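PDB 5BY3: BtGH115A from Bacteroides thetaiotaomicron, which acts as a family GH115 4-O-methyl-alpha-glucuronidase with specificity for decorated arabinogalactans. Local coordinates for residues Met247-Ala252 with Tyr273-Asp278. Sequence-based numbering, arbitrary orientation.
Sequences MACNAA and YQFWED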
HETATM    1  N   MSE A 247      -8.470  -4.297 -21.677  1.00 38.49           N
HETATM    2  CA  MSE A 247      -8.862  -5.758 -21.828  1.00 45.64           C
HETATM    3  C   MSE A 247      -7.603  -6.496 -21.870  1.00 48.60           C
HETATM    4  O   MSE A 247      -7.146  -6.889 -22.952  1.00 50.93           O
HETATM    5  CB  MSE A 247      -9.691  -6.206 -23.070  1.00 46.95           C
HETATM    6  CG  MSE A 247     -11.169  -5.845 -23.071  1.00 44.79           C
HETATM    7 SE   MSE A 247     -12.209  -7.184 -22.069  1.00 60.60          SE
HETATM    8  CE  MSE A 247     -11.899  -8.531 -23.434  1.00 41.26           C
ATOM      9  N   ALA A 248      -6.999  -6.666 -20.697  1.00 52.20           N
ATOM     10  CA  ALA A 248      -5.558  -6.968 -20.619  1.00 53.08           C
ATOM     11  C   ALA A 248      -4.749  -6.034 -21.553  1.00 49.84           C
ATOM     12  O   ALA A 248      -3.627  -6.353 -21.959  1.00 50.98           O
ATOM     13  CB  ALA A 248      -5.314  -8.434 -20.948  1.00 51.64           C
ATOM     14  N   CYS A 249      -5.333  -4.869 -21.855  1.00 50.23           N
ATOM     15  CA  CYS A 249      -4.893  -3.988 -22.933  1.00 51.73           C
ATOM     16  C   CYS A 249      -4.430  -2.636 -22.450  1.00 52.25           C
ATOM     17  O   CYS A 249      -5.215  -1.773 -22.079  1.00 49.78           O
ATOM     18  CB  CYS A 249      -6.007  -3.811 -23.974  1.00 57.88           C
ATOM     19  SG  CYS A 249      -5.818  -4.926 -25.370  1.00 52.25           S
ATOM     20  N   ASN A 250      -3.122  -2.468 -22.468  1.00 56.82           N
ATOM     21  CA  ASN A 250      -2.506  -1.218 -22.084  1.00 52.83           C
ATOM     22  C   ASN A 250      -2.635  -0.163 -23.209  1.00 44.84           C
ATOM     23  O   ASN A 250      -1.772  -0.062 -24.071  1.00 41.38           O
ATOM     24  CB  ASN A 250      -1.034  -1.467 -21.669  1.00 47.88           C
ATOM     25  CG  ASN A 250      -0.250  -0.177 -21.460  1.00 48.39           C
ATOM     26  OD1 ASN A 250      -0.785   0.935 -21.593  1.00 50.69           O
ATOM     27  ND2 ASN A 250       1.024  -0.317 -21.153  1.00 54.59           N
ATOM     28  N   ALA A 251      -3.705   0.624 -23.176  1.00 45.42           N
ATOM     29  CA  ALA A 251      -3.928   1.666 -24.168  1.00 42.95           C
ATOM     30  C   ALA A 251      -2.779   2.680 -24.185  1.00 51.55           C
ATOM     31  O   ALA A 251      -2.250   3.027 -25.260  1.00 53.39           O
ATOM     32  CB  ALA A 251      -5.232   2.339 -23.887  1.00 41.29           C
ATOM     33  N   ALA A 252      -2.349   3.089 -22.980  1.00 65.88           N
ATOM     34  CA  ALA A 252      -1.270   4.094 -22.766  1.00 63.56           C
ATOM     35  C   ALA A 252      -0.064   3.910 -23.671  1.00 59.43           C
ATOM     36  O   ALA A 252       0.330   4.850 -24.354  1.00 65.05           O
ATOM     37  CB  ALA A 252      -0.844   4.151 -21.301  1.00 59.21           C
ATOM     38  N   TYR A 273     -12.517  -2.355 -30.822  1.00 51.43           N
ATOM     39  CA  TYR A 273     -12.881  -3.773 -30.686  1.00 52.37           C
ATOM     40  C   TYR A 273     -11.775  -4.700 -31.198  1.00 53.26           C
ATOM     41  O   TYR A 273     -11.376  -5.621 -30.480  1.00 63.10           O
ATOM     42  CB  TYR A 273     -14.257  -4.091 -31.312  1.00 56.75           C
ATOM     43  CG  TYR A 273     -14.654  -5.544 -31.199  1.00 51.68           C
ATOM     44  CD1 TYR A 273     -14.183  -6.489 -32.120  1.00 52.94           C
ATOM     45  CD2 TYR A 273     -15.491  -5.977 -30.175  1.00 53.88           C
ATOM     46  CE1 TYR A 273     -14.534  -7.830 -32.022  1.00 59.43           C
ATOM     47  CE2 TYR A 273     -15.856  -7.313 -30.059  1.00 55.78           C
ATOM     48  CZ  TYR A 273     -15.383  -8.237 -30.991  1.00 59.34           C
ATOM     49  OH  TYR A 273     -15.721  -9.569 -30.894  1.00 54.13           O
ATOM     50  N   GLN A 274     -11.273  -4.438 -32.401  1.00 53.88           N
ATOM     51  CA  GLN A 274     -10.204  -5.232 -33.015  1.00 54.78           C
ATOM     52  C   GLN A 274      -8.980  -5.297 -32.112  1.00 53.14           C
ATOM     53  O   GLN A 274      -8.520  -6.370 -31.776  1.00 55.78           O
ATOM     54  CB  GLN A 274      -9.796  -4.630 -34.364  1.00 63.07           C
ATOM     55  CG  GLN A 274     -10.815  -4.796 -35.497  1.00 87.07           C
ATOM     56  CD  GLN A 274     -10.310  -4.306 -36.862  1.00 90.88           C
ATOM     57  OE1 GLN A 274      -9.494  -3.379 -36.948  1.00 99.57           O
ATOM     58  NE2 GLN A 274     -10.791  -4.935 -37.934  1.00 87.08           N
ATOM     59  N   PHE A 275      -8.459  -4.120 -31.764  1.00 54.83           N
ATOM     60  CA  PHE A 275      -7.399  -3.885 -30.776  1.00 50.10           C
ATOM     61  C   PHE A 275      -7.503  -4.828 -29.558  1.00 46.64           C
ATOM     62  O   PHE A 275      -6.611  -5.630 -29.319  1.00 49.22           O
ATOM     63  CB  PHE A 275      -7.481  -2.391 -30.367  1.00 49.87           C
ATOM     64  CG  PHE A 275      -6.580  -1.994 -29.243  1.00 48.15           C
ATOM     65  CD1 PHE A 275      -5.204  -1.830 -29.448  1.00 55.32           C
ATOM     66  CD2 PHE A 275      -7.098  -1.746 -27.977  1.00 49.12           C
ATOM     67  CE1 PHE A 275      -4.370  -1.443 -28.408  1.00 51.27           C
ATOM     68  CE2 PHE A 275      -6.268  -1.364 -26.934  1.00 51.31           C
ATOM     69  CZ  PHE A 275      -4.904  -1.215 -27.155  1.00 52.48           C
ATOM     70  N   TRP A 276      -8.608  -4.742 -28.818  1.00 47.99           N
ATOM     71  CA  TRP A 276      -8.909  -5.643 -27.690  1.00 44.85           C
ATOM     72  C   TRP A 276      -8.843  -7.127 -28.083  1.00 55.18           C
ATOM     73  O   TRP A 276      -8.137  -7.912 -27.426  1.00 59.51           O
ATOM     74  CB  TRP A 276     -10.296  -5.328 -27.139  1.00 42.63           C
ATOM     75  CG  TRP A 276     -10.447  -4.033 -26.476  1.00 39.72           C
ATOM     76  CD1 TRP A 276      -9.454  -3.284 -25.898  1.00 42.39           C
ATOM     77  CD2 TRP A 276     -11.655  -3.324 -26.251  1.00 39.82           C
ATOM     78  NE1 TRP A 276      -9.964  -2.141 -25.368  1.00 40.69           N
ATOM     79  CE2 TRP A 276     -11.318  -2.141 -25.538  1.00 40.88           C
ATOM     80  CE3 TRP A 276     -12.990  -3.554 -26.583  1.00 40.59           C
ATOM     81  CZ2 TRP A 276     -12.273  -1.191 -25.145  1.00 42.38           C
ATOM     82  CZ3 TRP A 276     -13.949  -2.618 -26.179  1.00 37.31           C
ATOM     83  CH2 TRP A 276     -13.579  -1.442 -25.468  1.00 43.68           C
ATOM     84  N   GLU A 277      -9.535  -7.474 -29.181  1.00 57.56           N
ATOM     85  CA  GLU A 277      -9.691  -8.852 -29.671  1.00 58.12           C
ATOM     86  C   GLU A 277      -8.390  -9.593 -29.881  1.00 55.06           C
ATOM     87  O   GLU A 277      -8.250 -10.740 -29.446  1.00 60.73           O
ATOM     88  CB  GLU A 277     -10.506  -8.881 -30.966  1.00 67.38           C
ATOM     89  CG  GLU A 277     -10.523 -10.233 -31.680  1.00 71.65           C
ATOM     90  CD  GLU A 277     -11.293 -10.194 -32.985  1.00 78.40           C
ATOM     91  OE1 GLU A 277     -12.401 -10.795 -33.045  1.00 73.47           O
ATOM     92  OE2 GLU A 277     -10.784  -9.548 -33.933  1.00 77.91           O
ATOM     93  N   ASP A 278      -7.440  -8.955 -30.549  1.00 53.37           N
ATOM     94  CA  ASP A 278      -6.185  -9.622 -30.864  1.00 54.44           C
ATOM     95  C   ASP A 278      -5.532 -10.135 -29.595  1.00 58.09           C
ATOM     96  O   ASP A 278      -4.950 -11.220 -29.580  1.00 61.45           O
ATOM     97  CB  ASP A 278      -5.257  -8.667 -31.600  1.00 61.88           C
ATOM     98  CG  ASP A 278      -5.808  -8.229 -32.956  1.00 65.98           C
ATOM     99  OD1 ASP A 278      -6.818  -8.827 -33.399  1.00 65.61           O
ATOM    100  OD2 ASP A 278      -5.204  -7.302 -33.576  1.00 58.84           O
TER
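The sulfur of C249 lies against two aromatic rings, those of F275 and W276 on helix 265-283. SG is 3.9 Å from F275 CE2 and 4.0 Å from W276 CD1. Relative to the two rings its placement differs: it sits 4.4 Å from the F275 centroid, 28° off the normal, an oblique sulfur-aromatic contact, but lies at the edge of the W276 five-membered ring, 81° off that normal. C249 CB touches both rings, F275 CE2 at 3.8 Å and W276 CD1 slightly farther off, while W276 NE1 borders the F275 ring in its plane. F275 reaches this position because its CG stands anti to the backbone N (chi1 173°), which carries the ring out to C249 and on to A251, whose CA is 4.3 Å from F275 CZ. CG of selenomethionine M247 lies over one face of the W276 five-membered ring, 4.1 Å from its centroid, a CH-pi contact, and the two side chains cross at about a right angle. L326 of helix 308-329 also touches M247, and Y265 meets the W276 ring. A248 O accepts a hydrogen bond from R279, tying the loop to helix 265-283. Next along the chain, N250 is the N-cap of helix 251-258: its OD1 accepts from the backbone N of G253, while its own backbone N donates to E254. The five touching residues are buried and meet through carbon and sulfur atoms alone: apolar packing of a loop and helix start on helix 265-283, within the connection between strands 238-239 and 290-291 of the (beta/alpha)8 (TIM) barrel.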